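Local coordinates for protein gamma-glutamyl phosphate reductase (Saccharomyces cerevisiae, PDB 1VLU) that catalyses the NADPH-dependent reduction of L-gamma-glutamyl phosphate to glutamate semialdehyde and phosphate, the second step of proline biosynthesis from glutamate, at residues 38-44 against 181-187. Numbering follows the deposited sequence.
Sequences RSDILYK and FQSETGV
A salt-bridge network of Asp40, Lys44 and Glu184 edges this packing of two helices in the aldehyde dehydrogenase-like fold. Helix 35-51 meets the C-terminal end of helix 164-185; the short segments run roughly antiparallel, their axes 9.8 Å apart. Lys44 NZ bonds Asp40 OD1 at 2.8 Å, one turn back on its own helix, on the syn side of the carboxylate. Across the contact the same NZ reaches Glu184 OE2 at 3.4 Å, a weak bond. The two carboxylates are nearly coplanar, and Asp40 OD2 lies 3.0 Å from Glu184 OE2; the lysine charge probably offsets their repulsion. A bend at chi2 (-67°) lays Lys44 CD over the face of the Phe181 ring, 4.0 Å from its centroid in a CH-pi contact; a second bend at chi4 (-90°) turns NZ to the carboxylates. With an alanine in place of Lys44, the ring would probably lose this CH-pi partner, and the two acidic groups the cation they share. Beneath the charges the contact is apolar. Ile41 CD1 touches Phe181 CB, and Ile41 CG2 meets Val187 CG2 at 3.9 Å. Ile149 of helix 139-151 also packs on Ile41. Thr185 turns its methyl CG2 to Asp40 and Ile41. Its hydroxyl OG1 instead turns back to its own helix and bonds Phe181 O at 2.9 Å, from above the carbonyl plane.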
loop_
_atom_site.group_PDB
_atom_site.type_symbol
_atom_site.label_atom_id
_atom_site.label_comp_id
_atom_site.label_asym_id
_atom_site.label_seq_id
_atom_site.Cartn_x
_atom_site.Cartn_y
_atom_site.Cartn_z
ATOM N N ARG A 38 15.816 -26.481 -1.521
ATOM C CA ARG A 38 16.288 -25.101 -1.556
ATOM C C ARG A 38 17.799 -24.976 -1.300
ATOM O O ARG A 38 18.466 -24.173 -1.934
ATOM C CB ARG A 38 15.491 -24.227 -0.588
ATOM C CG ARG A 38 14.055 -23.934 -1.030
ATOM C CD ARG A 38 13.310 -23.075 0.009
ATOM N NE ARG A 38 12.681 -23.867 1.058
ATOM C CZ ARG A 38 13.013 -23.849 2.349
ATOM N NH1 ARG A 38 13.977 -23.070 2.800
ATOM N NH2 ARG A 38 12.368 -24.629 3.199
ATOM N N SER A 39 18.339 -25.765 -0.377
ATOM C CA SER A 39 19.772 -25.756 -0.113
ATOM C C SER A 39 20.575 -26.374 -1.262
ATOM O O SER A 39 21.686 -25.938 -1.556
ATOM C CB SER A 39 20.078 -26.501 1.181
ATOM O OG SER A 39 19.307 -25.982 2.247
ATOM N N ASP A 40 19.996 -27.391 -1.898
ATOM C CA ASP A 40 20.640 -28.129 -2.973
ATOM C C ASP A 40 20.912 -27.245 -4.179
ATOM O O ASP A 40 22.017 -27.258 -4.728
ATOM C CB ASP A 40 19.775 -29.317 -3.392
ATOM C CG ASP A 40 20.491 -30.257 -4.350
ATOM O OD1 ASP A 40 21.737 -30.405 -4.235
ATOM O OD2 ASP A 40 19.805 -30.858 -5.213
ATOM N N ILE A 41 19.910 -26.480 -4.596
ATOM C CA ILE A 41 20.087 -25.574 -5.719
ATOM C C ILE A 41 21.181 -24.537 -5.416
ATOM O O ILE A 41 21.854 -24.073 -6.328
ATOM C CB ILE A 41 18.737 -24.899 -6.185
ATOM C CG1 ILE A 41 18.833 -24.346 -7.626
ATOM C CG2 ILE A 41 18.310 -23.781 -5.230
ATOM C CD1 ILE A 41 19.397 -25.318 -8.688
ATOM N N LEU A 42 21.371 -24.190 -4.143
ATOM C CA LEU A 42 22.425 -23.237 -3.774
ATOM C C LEU A 42 23.828 -23.821 -3.955
ATOM O O LEU A 42 24.760 -23.098 -4.306
ATOM C CB LEU A 42 22.227 -22.686 -2.351
ATOM C CG LEU A 42 21.008 -21.795 -2.069
ATOM C CD1 LEU A 42 21.179 -21.103 -0.734
ATOM C CD2 LEU A 42 20.779 -20.777 -3.214
ATOM N N TYR A 43 23.966 -25.125 -3.725
ATOM C CA TYR A 43 25.225 -25.841 -3.942
ATOM C C TYR A 43 25.557 -25.953 -5.416
ATOM O O TYR A 43 26.711 -25.800 -5.799
ATOM C CB TYR A 43 25.197 -27.232 -3.298
ATOM C CG TYR A 43 25.300 -27.223 -1.783
ATOM C CD1 TYR A 43 26.371 -26.587 -1.132
ATOM C CD2 TYR A 43 24.337 -27.857 -1.000
ATOM C CE1 TYR A 43 26.471 -26.578 0.263
ATOM C CE2 TYR A 43 24.424 -27.856 0.391
ATOM C CZ TYR A 43 25.491 -27.212 1.014
ATOM O OH TYR A 43 25.576 -27.221 2.390
ATOM N N LYS A 44 24.547 -26.221 -6.235
ATOM C CA LYS A 44 24.712 -26.288 -7.682
ATOM C C LYS A 44 25.112 -24.920 -8.257
ATOM O O LYS A 44 25.970 -24.841 -9.144
ATOM C CB LYS A 44 23.420 -26.781 -8.362
ATOM C CG LYS A 44 22.842 -28.091 -7.841
ATOM C CD LYS A 44 23.731 -29.275 -8.143
ATOM C CE LYS A 44 22.999 -30.596 -7.927
ATOM N NZ LYS A 44 23.129 -31.129 -6.544
ATOM N N PHE A 181 18.274 -27.848 -13.099
ATOM C CA PHE A 181 18.078 -28.692 -11.917
ATOM C C PHE A 181 16.680 -28.621 -11.285
ATOM O O PHE A 181 16.477 -29.130 -10.192
ATOM C CB PHE A 181 19.168 -28.407 -10.882
ATOM C CG PHE A 181 20.538 -28.849 -11.312
ATOM C CD1 PHE A 181 20.890 -30.199 -11.288
ATOM C CD2 PHE A 181 21.477 -27.920 -11.745
ATOM C CE1 PHE A 181 22.165 -30.620 -11.691
ATOM C CE2 PHE A 181 22.760 -28.326 -12.155
ATOM C CZ PHE A 181 23.104 -29.680 -12.124
ATOM N N GLN A 182 15.724 -28.021 -11.994
ATOM C CA GLN A 182 14.340 -27.860 -11.519
ATOM C C GLN A 182 13.652 -29.165 -11.102
ATOM O O GLN A 182 13.071 -29.243 -10.014
ATOM C CB GLN A 182 13.506 -27.151 -12.583
ATOM C CG GLN A 182 12.083 -26.829 -12.184
ATOM C CD GLN A 182 11.430 -25.851 -13.153
ATOM O OE1 GLN A 182 10.695 -24.954 -12.745
ATOM N NE2 GLN A 182 11.708 -26.014 -14.443
ATOM N N SER A 183 13.709 -30.175 -11.974
ATOM C CA SER A 183 13.100 -31.490 -11.713
ATOM C C SER A 183 13.753 -32.219 -10.531
ATOM O O SER A 183 13.097 -32.980 -9.815
ATOM C CB SER A 183 13.141 -32.357 -12.969
ATOM O OG SER A 183 14.451 -32.395 -13.512
ATOM N N GLU A 184 15.040 -31.968 -10.321
ATOM C CA GLU A 184 15.754 -32.524 -9.183
ATOM C C GLU A 184 15.473 -31.781 -7.862
ATOM O O GLU A 184 15.368 -32.418 -6.813
ATOM C CB GLU A 184 17.258 -32.566 -9.471
ATOM C CG GLU A 184 18.084 -33.199 -8.348
ATOM C CD GLU A 184 19.590 -33.052 -8.538
ATOM O OE1 GLU A 184 20.109 -33.413 -9.629
ATOM O OE2 GLU A 184 20.252 -32.586 -7.577
ATOM N N THR A 185 15.356 -30.451 -7.907
ATOM C CA THR A 185 15.308 -29.633 -6.672
ATOM C C THR A 185 13.905 -29.143 -6.286
ATOM O O THR A 185 13.611 -28.942 -5.114
ATOM C CB THR A 185 16.242 -28.409 -6.754
ATOM O OG1 THR A 185 15.852 -27.570 -7.858
ATOM C CG2 THR A 185 17.705 -28.841 -6.898
ATOM N N GLY A 186 13.046 -28.961 -7.282
ATOM C CA GLY A 186 11.716 -28.434 -7.061
ATOM C C GLY A 186 11.690 -26.933 -7.230
ATOM O O GLY A 186 10.639 -26.363 -7.466
ATOM N N VAL A 187 12.856 -26.301 -7.122
ATOM C CA VAL A 187 12.993 -24.840 -7.182
ATOM C C VAL A 187 12.679 -24.338 -8.589
ATOM O O VAL A 187 13.415 -24.615 -9.531
ATOM C CB VAL A 187 14.393 -24.371 -6.686
ATOM C CG1 VAL A 187 14.592 -22.870 -6.905
ATOM C CG2 VAL A 187 14.573 -24.729 -5.212
#